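Local coordinates for protein KLLA0E08119p (Kluyveromyces lactis, PDB 3VA7) that probably makes urea-1-carboxylate from urea, hydrogencarbonate and ATP by way of biotin, this chain being the urea carboxylase part of a longer two-activity enzyme, at residues Glu116-Ser121 and Asp137-Leu142; Val130-Ser135 and Tyr296-Thr301; Pro528-Thr533 and Ala588-Arg593; Asn822-Val827 and Thr839-Gly844; Tyr847-Tyr852 and Ser889-Phe894. All blocks are in the same frame, centred on the assembly; numbering follows the deposited sequence.

Overall arrangement
The five contacts fall into three groups. Contacts 1 and 2, centres 10 Å apart, belong to the biotin carboxylase part and interlock along the chain: Ser-121 OG of contact 1 lies 3.2 Å from Pro-134 O of contact 2, a probable hydrogen bond. Contacts 4 and 5, centres 9 Å apart, share one antiparallel sheet of the carboxyltransferase part; Arg-841 O and Leu-849 N, 2.8 Å apart, probably join neighbouring strands. Contact 3, in carboxyltransferase subdomains A and B, is centred 34 Å from contact 5. Contact 5 comes near the bound ligands, with the Ser-889 side chain about 12 Å from the biotinyl group and Phe-894 about 7 Å from the sodium ion. Contact 1 is centred 75 Å from contact 5.

Contact 1 of 5, residues Glu116-Ser121 and Asp137-Leu142; sequences ENADFS and DAIRKL
Ala-118 and Ile-139 meet where helices 118-125 and 136-143 of the biotin carboxylase N-terminal domain lean together beside its parallel beta sheet; Ala-118 CB lies 3.9 Å from Ile-139 CB. The isoleucine branches part from there. CG2, anti to the backbone N, is directed to the Glu-116 carbonyl, while CD1 reaches Ser-121 CB at 3.9 Å. Nearer the surface, Arg-140 bends at chi3 and lays one guanidinium face over Ala-118 CB, which sits 3.6 Å above the plane of that group and off its centre. The guanidinium edge is turned to Asp-119, with NH2 3.5 Å from OD2 in a long salt bridge, the two flat groups inclined by 43°. In the next shell Asp-122 is the main partner of the same NH2, and the Glu-116 carboxylate is held by Arg-321 and the Ala-320 backbone. Just before Ala-118, Asn-117 caps the helix: Phe-120 N donates to its OD1 at 2.9 Å, almost straight at 177°, arriving from above the amide's carbonyl plane.

Contact 2 of 5, residues Val130-Ser135 and Tyr296-Thr301; sequences VFVGPS and YKCAGT. With GOL (glycerol), chain F.
Pro-134 lies over one face of the Tyr-296 ring in a CH-pi contact, and this is the closely packed half of the meeting. Pro-134 CB stands 4.1 Å from the ring centroid, 22° off the normal, while CG sits near the phenol end, 3.7 Å from Tyr-296 CZ. Alongside, the Lys-297 carbonyl faces Pro-134 N, which has no hydrogen to give. The ring is held in place by its own hydroxyl, because Tyr-296 OH donates to Ala-299 O at 2.9 Å from above that carbonyl plane. With an alanine in its place, Pro-134 would probably lose the surface it rests on and Ala-299 O this donor. The two segments come from different sheets: 130-135 leaves the edge strand of the parallel N-terminal sheet through an inverse gamma turn centred on Val-132, and 296-301 turns a corner at Cys-298 into antiparallel strand 299-307. There Cys-298 SG points back to Gly-133 N, 3.5 Å away. A glycerol, probably from the crystallisation liquor, is wedged between the segments, bonding through O1 to Ala-299 N and O and, by a very short and so doubtful bond, through O2 to Val-132 O. Looser is the end at exposed Ser-135, where a water accepts from Ser-135 N at 2.8 Å and weakly from Lys-297 N.

Contact 3 of 5, residues Pro528-Thr533 and Ala588-Arg593; sequences PALEIT and AYLSIR
Leu-530 and Leu-590 form an antiparallel hydrogen-bonded pair, and Ile-532 with Ala-588 forms the next. Among the backbone bonds, Leu-530 N donates to Leu-590 O at 3.1 Å and 178°, and Leu-590 N returns the bond to Leu-530 O at 2.9 Å; Ile-532 and Ala-588 exchange bonds in the same way. The short strand axes run 159° apart in direction and approach to 4.7 Å. Where the segments begin to part, a water accepts from Ile-592 N and can donate to Pro-528 O, one of several acceptors near it.

The polar side-chain contact belongs to the non-hydrogen-bonded pair between them. Glu-531, its CG anti to the backbone N (chi1 171°) and its chain extended, lies alongside Tyr-589, so that OE2 meets the ring edge and accepts from Tyr-589 OH; the modelled 2.5 Å is very short and its exact value doubtful at this resolution. Met-509 N also donates to OE2, Arg-699 forms a salt bridge with OE1, and Asp-510 N donates to the phenol oxygen. A phenylalanine in place of Tyr-589 would probably leave Glu-531 OE2 one donor short and Asp-510 N without its acceptor.

Apolar contacts fill the opposite face. Leu-530 CD1 lies 3.9 Å from Leu-590 CD2, the two chains side by side, and Ile-532 CD1 comes equally near Leu-590 CB. Strand 529-533 is the second and 587-592 the central one of a five-stranded antiparallel sheet in carboxyltransferase subdomains A and B.

Contact 4 of 5, residues Asn822-Val827 and Thr839-Gly844; sequences NPILAV and TYRQAG
A beta bulge interrupts the pairing: Ile-824 sits opposite Arg-841 but Ala-826 opposite Tyr-840, so the register slips by one and Leu-825 is the extra residue. Its backbone, at phi -83° and psi -34°, leaves the extended conformation. The bonds follow the slip, Leu-825 N donating to Tyr-840 O at 2.8 Å and Tyr-840 N to Ala-826 O at 3.0 Å; before the bulge, Gln-842 N donates to Pro-823 O at 2.9 Å. The turned backbone brings Leu-825 across Gln-842, with CD1 3.9 Å from Gln-842 CB. On the other face, the Ile-824 side chain runs along Arg-841, its CG1 over one guanidinium face and 3.7 Å from NH2. Arg-841, bent at chi3, donates through NE to Pro-671 O and forms salt bridges with Glu-851 and Asp-676. The strand is entered through an Asx turn in which Asn-822 OD1 accepts from Ile-824 N at 2.7 Å. Strands 824-828 and 838-842 make a bulged beta hairpin, 824-828 being the edge strand of a five-stranded antiparallel sheet.

Contact 5 of 5, residues Tyr847-Tyr852 and Ser889-Phe894; sequences YILVEY and SVLIEF
Strands 847-852 and 889-894 are adjacent in the five-stranded antiparallel sheet of the carboxyltransferase part, with helix 859-875 and strand 880-885 intervening in the sequence. Tyr-847 through Glu-851 face Glu-893 back to Ser-889, and the short axes differ by 162° in direction. Ile-848 with Ile-892 and Val-850 with Val-890 are the hydrogen-bonded pairs; each exchanges two bonds, as in Val-850 N to Val-890 O at 3.0 Å.

On one face, the Tyr-847 ring crosses Leu-891 at a slant, with CD2 3.4 Å from Leu-891 CD2, and its neighbouring CE2 rests 3.6 Å from Glu-893 CG. Glu-893 CG stands anti to the backbone N (chi1 -171°) and the chain stays extended, which carries the carboxylate past the ring, the two planes 37° apart, to a shared water. That water lies in the plane of the ring, 2.6 Å from Tyr-847 OH, and donates to Glu-893 OE1 at 3.3 Å. Leu-849 CD1 and Leu-891 CD1 meet at 3.9 Å, those side chains crossing near a right angle. Glu-851 forms a salt bridge with Arg-841 of the neighbouring strand.

On the other face Val-850 CG2 touches Ile-892 CD1 at 3.5 Å, and Ile-848 CG1 meets Phe-894 CE2 at 3.9 Å. Helix 901-912 covers this side through Leu-904 and Leu-908. Backbone bonds thus set the register and hydrocarbon contacts fill both faces, while the long water bond to Glu-893 suggests that its link to Tyr-847 is the weaker element.

Contact 1 of 5, residues Glu116-Ser121 and Asp137-Leu142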
# COMPACT_ATOMS: atom_id res chain seq x y z
N GLU A 116 -17.59 33.24 11.47
CA GLU A 116 -18.39 34.42 11.22
C GLU A 116 -19.88 34.25 11.51
O GLU A 116 -20.72 34.86 10.86
CB GLU A 116 -18.29 34.73 9.76
CG GLU A 116 -16.93 35.19 9.40
CD GLU A 116 -16.86 35.50 7.96
OE1 GLU A 116 -16.97 34.52 7.18
OE2 GLU A 116 -16.73 36.71 7.64
N ASN A 117 -20.18 33.42 12.51
CA ASN A 117 -21.53 33.15 12.98
C ASN A 117 -21.81 33.90 14.27
O ASN A 117 -21.28 33.58 15.33
CB ASN A 117 -21.66 31.65 13.17
CG ASN A 117 -23.00 31.23 13.70
OD1 ASN A 117 -23.59 31.84 14.61
ND2 ASN A 117 -23.47 30.13 13.17
N ALA A 118 -22.69 34.89 14.18
CA ALA A 118 -22.92 35.82 15.27
C ALA A 118 -23.77 35.27 16.40
O ALA A 118 -23.64 35.75 17.54
CB ALA A 118 -23.54 37.12 14.73
N ASP A 119 -24.66 34.32 16.11
CA ASP A 119 -25.38 33.68 17.23
C ASP A 119 -24.32 33.06 18.13
O ASP A 119 -24.30 33.29 19.37
CB ASP A 119 -26.36 32.58 16.76
CG ASP A 119 -27.56 33.14 15.93
OD1 ASP A 119 -28.05 32.38 15.06
OD2 ASP A 119 -27.98 34.31 16.14
N PHE A 120 -23.40 32.32 17.49
CA PHE A 120 -22.27 31.74 18.19
C PHE A 120 -21.44 32.77 18.95
O PHE A 120 -21.18 32.60 20.13
CB PHE A 120 -21.39 30.91 17.25
CG PHE A 120 -20.24 30.25 17.95
CD1 PHE A 120 -18.93 30.54 17.59
CD2 PHE A 120 -20.46 29.35 18.99
CE1 PHE A 120 -17.88 29.92 18.23
CE2 PHE A 120 -19.40 28.72 19.65
CZ PHE A 120 -18.12 29.00 19.27
N SER A 121 -21.04 33.86 18.31
CA SER A 121 -20.29 34.85 19.09
C SER A 121 -21.07 35.27 20.34
O SER A 121 -20.50 35.34 21.43
CB SER A 121 -19.86 36.04 18.26
OG SER A 121 -19.21 36.96 19.10
N ASP A 137 -22.64 41.49 16.77
CA ASP A 137 -23.18 42.62 16.08
C ASP A 137 -22.39 43.01 14.87
O ASP A 137 -22.94 43.08 13.77
CB ASP A 137 -23.18 43.82 17.00
CG ASP A 137 -24.52 44.45 17.09
OD1 ASP A 137 -25.43 43.74 17.62
OD2 ASP A 137 -24.67 45.61 16.59
N ALA A 138 -21.11 43.31 15.11
CA ALA A 138 -20.16 43.54 14.04
C ALA A 138 -20.29 42.45 12.94
O ALA A 138 -20.39 42.77 11.74
CB ALA A 138 -18.71 43.68 14.61
N ILE A 139 -20.34 41.18 13.34
CA ILE A 139 -20.55 40.07 12.38
C ILE A 139 -21.88 40.16 11.58
O ILE A 139 -21.88 39.97 10.35
CB ILE A 139 -20.41 38.68 13.04
CG1 ILE A 139 -19.02 38.47 13.67
CG2 ILE A 139 -20.73 37.54 12.06
CD1 ILE A 139 -19.02 37.43 14.73
N ARG A 140 -23.00 40.44 12.27
CA ARG A 140 -24.29 40.74 11.61
C ARG A 140 -24.20 41.92 10.65
O ARG A 140 -24.55 41.80 9.47
CB ARG A 140 -25.37 41.00 12.63
CG ARG A 140 -26.22 39.80 12.88
CD ARG A 140 -26.94 40.02 14.18
NE ARG A 140 -26.95 38.79 14.96
CZ ARG A 140 -26.55 38.70 16.23
NH1 ARG A 140 -26.11 39.78 16.90
NH2 ARG A 140 -26.62 37.50 16.82
N LYS A 141 -23.71 43.04 11.18
CA LYS A 141 -23.43 44.26 10.39
C LYS A 141 -22.52 44.01 9.18
O LYS A 141 -22.62 44.70 8.17
CB LYS A 141 -22.88 45.37 11.31
CG LYS A 141 -23.94 46.37 11.84
CD LYS A 141 -23.97 46.55 13.40
CE LYS A 141 -23.09 47.71 13.94
NZ LYS A 141 -22.34 47.39 15.25
N LEU A 142 -21.63 43.02 9.25
CA LEU A 142 -20.78 42.71 8.08
C LEU A 142 -21.27 41.56 7.20
O LEU A 142 -20.81 41.43 6.06
CB LEU A 142 -19.34 42.47 8.50
CG LEU A 142 -18.36 43.61 8.73
CD1 LEU A 142 -18.67 44.89 7.99
CD2 LEU A 142 -18.18 43.88 10.19

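Contact 2 of 5, residues Val130-Ser135 and Tyr296-Thr301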
# COMPACT_ATOMS: atom_id res chain seq x y z
N VAL A 130 -15.07 33.75 26.52
CA VAL A 130 -14.57 34.79 25.62
C VAL A 130 -14.29 34.26 24.20
O VAL A 130 -13.33 33.58 24.00
CB VAL A 130 -13.28 35.41 26.18
CG1 VAL A 130 -12.74 36.44 25.21
CG2 VAL A 130 -13.53 36.02 27.55
N PHE A 131 -15.17 34.54 23.24
CA PHE A 131 -14.98 34.38 21.77
C PHE A 131 -13.82 35.21 21.24
O PHE A 131 -13.91 36.43 21.27
CB PHE A 131 -16.23 34.90 21.09
CG PHE A 131 -16.19 34.87 19.59
CD1 PHE A 131 -16.36 33.67 18.91
CD2 PHE A 131 -16.05 36.05 18.85
CE1 PHE A 131 -16.35 33.62 17.49
CE2 PHE A 131 -16.06 36.03 17.44
CZ PHE A 131 -16.21 34.81 16.75
N VAL A 132 -12.76 34.58 20.75
CA VAL A 132 -11.60 35.33 20.24
C VAL A 132 -11.98 35.73 18.84
O VAL A 132 -11.75 35.00 17.91
CB VAL A 132 -10.33 34.48 20.24
CG1 VAL A 132 -9.15 35.30 19.81
CG2 VAL A 132 -10.11 33.94 21.60
N GLY A 133 -12.63 36.87 18.70
CA GLY A 133 -13.16 37.32 17.44
C GLY A 133 -13.99 38.55 17.72
O GLY A 133 -14.12 38.95 18.89
N PRO A 134 -14.57 39.16 16.66
CA PRO A 134 -15.42 40.34 16.86
C PRO A 134 -16.82 40.01 17.41
O PRO A 134 -17.25 38.82 17.40
CB PRO A 134 -15.48 40.95 15.48
CG PRO A 134 -15.35 39.78 14.57
CD PRO A 134 -14.47 38.79 15.24
N SER A 135 -17.51 41.04 17.88
CA SER A 135 -18.88 40.92 18.47
C SER A 135 -19.91 40.36 17.50
O SER A 135 -19.77 40.52 16.28
CB SER A 135 -19.36 42.31 18.91
OG SER A 135 -19.70 43.10 17.76
N TYR A 296 -14.09 47.65 15.97
CA TYR A 296 -13.77 46.28 15.63
C TYR A 296 -12.78 45.61 16.63
O TYR A 296 -11.83 46.25 17.10
CB TYR A 296 -13.26 46.18 14.21
CG TYR A 296 -13.26 44.75 13.68
CD1 TYR A 296 -14.29 44.31 12.84
CD2 TYR A 296 -12.20 43.86 14.00
CE1 TYR A 296 -14.28 43.01 12.34
CE2 TYR A 296 -12.18 42.57 13.50
CZ TYR A 296 -13.22 42.14 12.67
OH TYR A 296 -13.22 40.86 12.18
N LYS A 297 -13.06 44.34 16.95
CA LYS A 297 -12.25 43.52 17.83
C LYS A 297 -11.61 42.27 17.17
O LYS A 297 -12.32 41.40 16.56
CB LYS A 297 -13.06 43.09 19.04
CG LYS A 297 -12.17 42.91 20.19
CD LYS A 297 -12.89 42.48 21.41
CE LYS A 297 -12.14 43.13 22.62
NZ LYS A 297 -12.74 42.76 23.94
N CYS A 298 -10.27 42.18 17.40
CA CYS A 298 -9.37 41.14 16.90
C CYS A 298 -9.05 41.33 15.43
O CYS A 298 -8.77 42.45 15.02
CB CYS A 298 -9.86 39.70 17.20
SG CYS A 298 -10.06 39.29 18.97
N ALA A 299 -9.10 40.27 14.63
CA ALA A 299 -8.55 40.35 13.27
C ALA A 299 -9.64 40.38 12.22
O ALA A 299 -10.58 39.59 12.24
CB ALA A 299 -7.54 39.16 12.97
N GLY A 300 -9.50 41.28 11.27
CA GLY A 300 -10.41 41.27 10.17
C GLY A 300 -9.69 41.71 8.92
O GLY A 300 -8.63 42.36 9.00
N THR A 301 -10.30 41.39 7.77
CA THR A 301 -9.75 41.77 6.49
C THR A 301 -10.72 42.56 5.65
O THR A 301 -11.91 42.20 5.47
CB THR A 301 -9.31 40.53 5.67
OG1 THR A 301 -8.36 39.76 6.44
CG2 THR A 301 -8.71 40.94 4.29
C1 GOL F . -10.92 36.76 14.29
O1 GOL F . -10.65 38.13 14.59
C2 GOL F . -12.23 36.12 14.82
O2 GOL F . -11.94 34.92 15.46
C3 GOL F . -13.24 35.69 13.74
O3 GOL F . -14.61 35.96 14.04
O HOH W 1 -16.21 43.55 17.85

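Contact 3 of 5, residues Pro528-Thr533 and Ala588-Arg593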
# COMPACT_ATOMS: atom_id res chain seq x y z
N PRO A 528 10.19 2.04 -15.07
CA PRO A 528 8.97 1.28 -14.89
C PRO A 528 8.07 1.37 -16.12
O PRO A 528 8.10 2.38 -16.84
CB PRO A 528 8.32 1.96 -13.69
CG PRO A 528 8.75 3.34 -13.83
CD PRO A 528 10.15 3.31 -14.34
N ALA A 529 7.23 0.35 -16.28
CA ALA A 529 6.44 0.09 -17.46
C ALA A 529 5.11 -0.49 -16.99
O ALA A 529 4.98 -0.77 -15.81
CB ALA A 529 7.19 -0.92 -18.34
N LEU A 530 4.14 -0.69 -17.88
CA LEU A 530 2.89 -1.34 -17.45
C LEU A 530 2.82 -2.80 -17.85
O LEU A 530 3.10 -3.17 -18.99
CB LEU A 530 1.64 -0.62 -17.97
CG LEU A 530 1.46 0.88 -17.65
CD1 LEU A 530 0.27 1.46 -18.41
CD2 LEU A 530 1.37 1.14 -16.12
N GLU A 531 2.45 -3.65 -16.91
CA GLU A 531 2.11 -5.01 -17.21
C GLU A 531 0.63 -5.03 -17.46
O GLU A 531 -0.17 -4.65 -16.56
CB GLU A 531 2.41 -5.92 -16.02
CG GLU A 531 1.89 -7.32 -16.18
CD GLU A 531 2.54 -8.27 -15.21
OE1 GLU A 531 1.86 -8.68 -14.23
OE2 GLU A 531 3.73 -8.61 -15.40
N ILE A 532 0.28 -5.46 -18.68
CA ILE A 532 -1.11 -5.73 -19.06
C ILE A 532 -1.40 -7.20 -18.96
O ILE A 532 -0.70 -8.01 -19.52
CB ILE A 532 -1.40 -5.23 -20.49
CG1 ILE A 532 -1.68 -3.73 -20.43
CG2 ILE A 532 -2.63 -5.90 -21.13
CD1 ILE A 532 -0.68 -2.88 -21.09
N THR A 533 -2.48 -7.54 -18.28
CA THR A 533 -2.90 -8.91 -18.15
C THR A 533 -4.28 -9.13 -18.77
O THR A 533 -5.25 -8.51 -18.33
CB THR A 533 -3.04 -9.30 -16.64
OG1 THR A 533 -1.94 -8.79 -15.86
CG2 THR A 533 -3.28 -10.84 -16.46
N ALA A 588 1.08 -8.64 -21.74
CA ALA A 588 1.92 -7.80 -22.60
C ALA A 588 2.44 -6.61 -21.78
O ALA A 588 2.02 -6.43 -20.63
CB ALA A 588 1.14 -7.30 -23.79
N TYR A 589 3.34 -5.79 -22.36
CA TYR A 589 4.04 -4.73 -21.61
C TYR A 589 4.09 -3.50 -22.38
O TYR A 589 4.48 -3.51 -23.54
CB TYR A 589 5.47 -5.14 -21.20
CG TYR A 589 5.35 -6.27 -20.27
CD1 TYR A 589 5.22 -7.59 -20.76
CD2 TYR A 589 5.22 -6.03 -18.88
CE1 TYR A 589 5.01 -8.65 -19.84
CE2 TYR A 589 5.04 -7.08 -17.99
CZ TYR A 589 4.89 -8.37 -18.46
OH TYR A 589 4.71 -9.40 -17.55
N LEU A 590 3.70 -2.42 -21.75
CA LEU A 590 3.63 -1.16 -22.44
C LEU A 590 4.65 -0.21 -21.89
O LEU A 590 4.47 0.27 -20.78
CB LEU A 590 2.26 -0.59 -22.27
CG LEU A 590 2.17 0.89 -22.59
CD1 LEU A 590 2.49 1.14 -24.05
CD2 LEU A 590 0.79 1.28 -22.26
N SER A 591 5.70 0.07 -22.64
CA SER A 591 6.75 0.93 -22.13
C SER A 591 6.63 2.34 -22.67
O SER A 591 6.04 2.55 -23.70
CB SER A 591 8.12 0.36 -22.47
OG SER A 591 8.27 0.16 -23.86
N ILE A 592 7.20 3.31 -21.97
CA ILE A 592 7.06 4.71 -22.32
C ILE A 592 8.46 5.21 -22.16
O ILE A 592 9.07 4.91 -21.13
CB ILE A 592 6.30 5.52 -21.26
CG1 ILE A 592 4.99 4.87 -20.78
CG2 ILE A 592 6.15 6.95 -21.68
CD1 ILE A 592 4.19 4.19 -21.81
N ARG A 593 9.01 5.90 -23.16
CA ARG A 593 10.36 6.43 -23.05
C ARG A 593 10.47 7.30 -21.78
O ARG A 593 9.62 8.14 -21.53
CB ARG A 593 10.76 7.23 -24.32
CG ARG A 593 12.27 7.50 -24.41
CD ARG A 593 12.62 8.49 -25.55
NE ARG A 593 14.02 8.90 -25.59
CZ ARG A 593 15.05 8.07 -25.80
NH1 ARG A 593 14.85 6.76 -25.96
NH2 ARG A 593 16.31 8.55 -25.82
O HOH W 2 8.79 2.02 -19.54

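Contact 4 of 5, residues Asn822-Val827 and Thr839-Gly844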
# COMPACT_ATOMS: atom_id res chain seq x y z
N ASN A 822 19.08 -36.40 -9.44
CA ASN A 822 18.96 -36.36 -7.99
C ASN A 822 19.19 -34.96 -7.43
O ASN A 822 20.24 -34.39 -7.64
CB ASN A 822 19.98 -37.31 -7.43
CG ASN A 822 19.82 -37.53 -5.98
OD1 ASN A 822 19.58 -36.59 -5.24
ND2 ASN A 822 19.94 -38.76 -5.56
N PRO A 823 18.22 -34.40 -6.68
CA PRO A 823 18.40 -33.02 -6.23
C PRO A 823 19.35 -32.90 -5.04
O PRO A 823 19.75 -31.77 -4.65
CB PRO A 823 17.01 -32.61 -5.78
CG PRO A 823 16.32 -33.91 -5.41
CD PRO A 823 16.98 -35.02 -6.18
N ILE A 824 19.68 -34.05 -4.44
CA ILE A 824 20.55 -34.05 -3.25
C ILE A 824 22.02 -33.92 -3.63
O ILE A 824 22.61 -34.83 -4.16
CB ILE A 824 20.30 -35.27 -2.34
CG1 ILE A 824 18.86 -35.24 -1.87
CG2 ILE A 824 21.30 -35.27 -1.14
CD1 ILE A 824 18.39 -36.60 -1.44
N LEU A 825 22.58 -32.77 -3.32
CA LEU A 825 23.89 -32.40 -3.78
C LEU A 825 24.98 -32.98 -2.89
O LEU A 825 26.02 -33.34 -3.40
CB LEU A 825 24.01 -30.89 -3.88
CG LEU A 825 23.24 -30.17 -4.99
CD1 LEU A 825 23.24 -28.70 -4.80
CD2 LEU A 825 23.84 -30.50 -6.31
N ALA A 826 24.74 -33.08 -1.59
CA ALA A 826 25.65 -33.75 -0.66
C ALA A 826 25.00 -33.91 0.69
O ALA A 826 24.17 -33.07 1.07
CB ALA A 826 26.93 -32.98 -0.48
N VAL A 827 25.40 -34.95 1.42
CA VAL A 827 24.94 -35.18 2.78
C VAL A 827 26.13 -35.23 3.73
O VAL A 827 26.99 -36.11 3.55
CB VAL A 827 24.22 -36.53 2.92
CG1 VAL A 827 23.75 -36.77 4.42
CG2 VAL A 827 23.09 -36.68 1.91
N THR A 839 21.94 -31.69 4.87
CA THR A 839 21.52 -32.08 3.54
C THR A 839 21.41 -30.85 2.67
O THR A 839 20.71 -29.91 3.01
CB THR A 839 20.21 -32.82 3.60
OG1 THR A 839 20.32 -33.80 4.63
CG2 THR A 839 19.88 -33.51 2.25
N TYR A 840 22.15 -30.87 1.57
CA TYR A 840 22.24 -29.79 0.63
C TYR A 840 21.41 -30.18 -0.59
O TYR A 840 21.68 -31.21 -1.24
CB TYR A 840 23.71 -29.56 0.27
CG TYR A 840 24.58 -29.09 1.44
CD1 TYR A 840 25.30 -30.00 2.25
CD2 TYR A 840 24.68 -27.74 1.73
CE1 TYR A 840 26.09 -29.54 3.32
CE2 TYR A 840 25.48 -27.28 2.78
CZ TYR A 840 26.17 -28.18 3.58
OH TYR A 840 26.94 -27.64 4.63
N ARG A 841 20.36 -29.38 -0.88
CA ARG A 841 19.50 -29.65 -2.03
C ARG A 841 19.53 -28.51 -3.05
O ARG A 841 19.56 -27.31 -2.70
CB ARG A 841 18.05 -29.98 -1.64
CG ARG A 841 17.92 -30.79 -0.41
CD ARG A 841 16.49 -31.01 0.05
NE ARG A 841 16.06 -32.26 -0.52
CZ ARG A 841 15.88 -33.34 0.19
NH1 ARG A 841 16.08 -33.30 1.50
NH2 ARG A 841 15.50 -34.45 -0.41
N GLN A 842 19.59 -28.92 -4.30
CA GLN A 842 19.56 -28.00 -5.35
C GLN A 842 18.14 -27.43 -5.39
O GLN A 842 17.18 -28.19 -5.44
CB GLN A 842 19.82 -28.78 -6.63
CG GLN A 842 19.58 -27.99 -7.90
CD GLN A 842 19.96 -28.81 -9.12
OE1 GLN A 842 20.90 -28.46 -9.86
NE2 GLN A 842 19.26 -29.91 -9.33
N ALA A 843 18.01 -26.11 -5.43
CA ALA A 843 16.68 -25.50 -5.37
C ALA A 843 16.56 -24.34 -6.32
O ALA A 843 16.43 -23.18 -5.91
CB ALA A 843 16.36 -25.05 -3.92
N GLY A 844 16.61 -24.65 -7.60
CA GLY A 844 16.59 -23.62 -8.61
C GLY A 844 17.97 -23.23 -9.08
O GLY A 844 18.96 -23.37 -8.40

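Contact 5 of 5, residues Tyr847-Tyr852 and Ser889-Phe894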
# COMPACT_ATOMS: atom_id res chain seq x y z
N TYR A 847 19.74 -21.03 -6.15
CA TYR A 847 19.82 -21.27 -4.73
C TYR A 847 20.12 -22.69 -4.42
O TYR A 847 19.75 -23.61 -5.18
CB TYR A 847 18.46 -21.11 -4.06
CG TYR A 847 17.50 -20.05 -4.48
CD1 TYR A 847 16.77 -20.14 -5.71
CD2 TYR A 847 17.26 -18.99 -3.62
CE1 TYR A 847 15.87 -19.18 -6.05
CE2 TYR A 847 16.34 -18.03 -3.93
CZ TYR A 847 15.63 -18.13 -5.12
OH TYR A 847 14.75 -17.11 -5.33
N ILE A 848 20.69 -22.84 -3.23
CA ILE A 848 20.94 -24.13 -2.63
C ILE A 848 20.19 -24.09 -1.30
O ILE A 848 20.32 -23.15 -0.53
CB ILE A 848 22.48 -24.34 -2.36
CG1 ILE A 848 23.29 -24.44 -3.70
CG2 ILE A 848 22.72 -25.52 -1.47
CD1 ILE A 848 24.83 -24.95 -3.51
N LEU A 849 19.38 -25.10 -1.05
CA LEU A 849 18.71 -25.22 0.21
C LEU A 849 19.55 -26.07 1.19
O LEU A 849 19.86 -27.23 0.87
CB LEU A 849 17.34 -25.86 -0.05
CG LEU A 849 16.41 -26.06 1.16
CD1 LEU A 849 15.90 -24.74 1.71
CD2 LEU A 849 15.22 -27.00 0.81
N VAL A 850 19.87 -25.54 2.37
CA VAL A 850 20.63 -26.31 3.40
C VAL A 850 19.65 -26.80 4.46
O VAL A 850 18.97 -25.99 5.13
CB VAL A 850 21.70 -25.39 4.13
CG1 VAL A 850 22.49 -26.14 5.15
CG2 VAL A 850 22.66 -24.79 3.17
N GLU A 851 19.54 -28.10 4.65
CA GLU A 851 18.60 -28.65 5.63
C GLU A 851 19.26 -29.36 6.83
O GLU A 851 19.97 -30.33 6.67
CB GLU A 851 17.66 -29.63 4.95
CG GLU A 851 16.73 -28.99 3.97
CD GLU A 851 15.87 -30.04 3.34
OE1 GLU A 851 16.28 -31.23 3.36
OE2 GLU A 851 14.80 -29.69 2.81
N TYR A 852 18.99 -28.89 8.02
CA TYR A 852 19.51 -29.56 9.21
C TYR A 852 18.66 -30.70 9.80
O TYR A 852 17.42 -30.63 9.85
CB TYR A 852 19.83 -28.54 10.30
CG TYR A 852 20.99 -27.63 9.96
CD1 TYR A 852 22.27 -28.15 9.60
CD2 TYR A 852 20.84 -26.28 10.00
CE1 TYR A 852 23.34 -27.31 9.33
CE2 TYR A 852 21.90 -25.44 9.73
CZ TYR A 852 23.13 -25.95 9.39
OH TYR A 852 24.12 -25.04 9.10
N SER A 889 16.31 -25.05 8.31
CA SER A 889 16.95 -24.93 7.04
C SER A 889 17.25 -23.46 6.78
O SER A 889 16.82 -22.56 7.54
CB SER A 889 16.02 -25.46 5.96
OG SER A 889 15.04 -24.44 5.76
N VAL A 890 18.00 -23.20 5.71
CA VAL A 890 18.22 -21.83 5.27
C VAL A 890 18.41 -21.89 3.81
O VAL A 890 19.03 -22.83 3.27
CB VAL A 890 19.48 -21.13 5.96
CG1 VAL A 890 20.76 -22.04 5.86
CG2 VAL A 890 19.76 -19.71 5.36
N LEU A 891 17.86 -20.93 3.12
CA LEU A 891 17.98 -20.99 1.69
C LEU A 891 19.01 -19.94 1.29
O LEU A 891 18.94 -18.80 1.74
CB LEU A 891 16.62 -20.77 1.06
CG LEU A 891 16.63 -20.70 -0.45
CD1 LEU A 891 16.78 -22.10 -1.04
CD2 LEU A 891 15.41 -19.98 -0.93
N ILE A 892 19.94 -20.34 0.45
CA ILE A 892 21.03 -19.50 0.07
C ILE A 892 20.93 -19.16 -1.40
O ILE A 892 20.99 -20.06 -2.26
CB ILE A 892 22.32 -20.26 0.32
CG1 ILE A 892 22.59 -20.24 1.80
CG2 ILE A 892 23.49 -19.58 -0.38
CD1 ILE A 892 23.03 -21.44 2.29
N GLU A 893 20.75 -17.86 -1.68
CA GLU A 893 20.62 -17.42 -3.06
C GLU A 893 21.95 -16.94 -3.53
O GLU A 893 22.64 -16.18 -2.80
CB GLU A 893 19.57 -16.31 -3.25
CG GLU A 893 19.26 -16.01 -4.74
CD GLU A 893 18.35 -14.78 -4.98
OE1 GLU A 893 17.76 -14.25 -4.03
OE2 GLU A 893 18.25 -14.31 -6.14
N PHE A 894 22.32 -17.37 -4.74
CA PHE A 894 23.58 -16.88 -5.30
C PHE A 894 23.48 -16.27 -6.68
O PHE A 894 22.49 -16.43 -7.43
CB PHE A 894 24.67 -17.96 -5.26
CG PHE A 894 24.31 -19.27 -6.00
CD1 PHE A 894 24.93 -19.59 -7.22
CD2 PHE A 894 23.37 -20.18 -5.44
CE1 PHE A 894 24.63 -20.80 -7.88
CE2 PHE A 894 23.03 -21.39 -6.10
CZ PHE A 894 23.66 -21.70 -7.33
O HOH W 3 14.61 -15.10 -3.65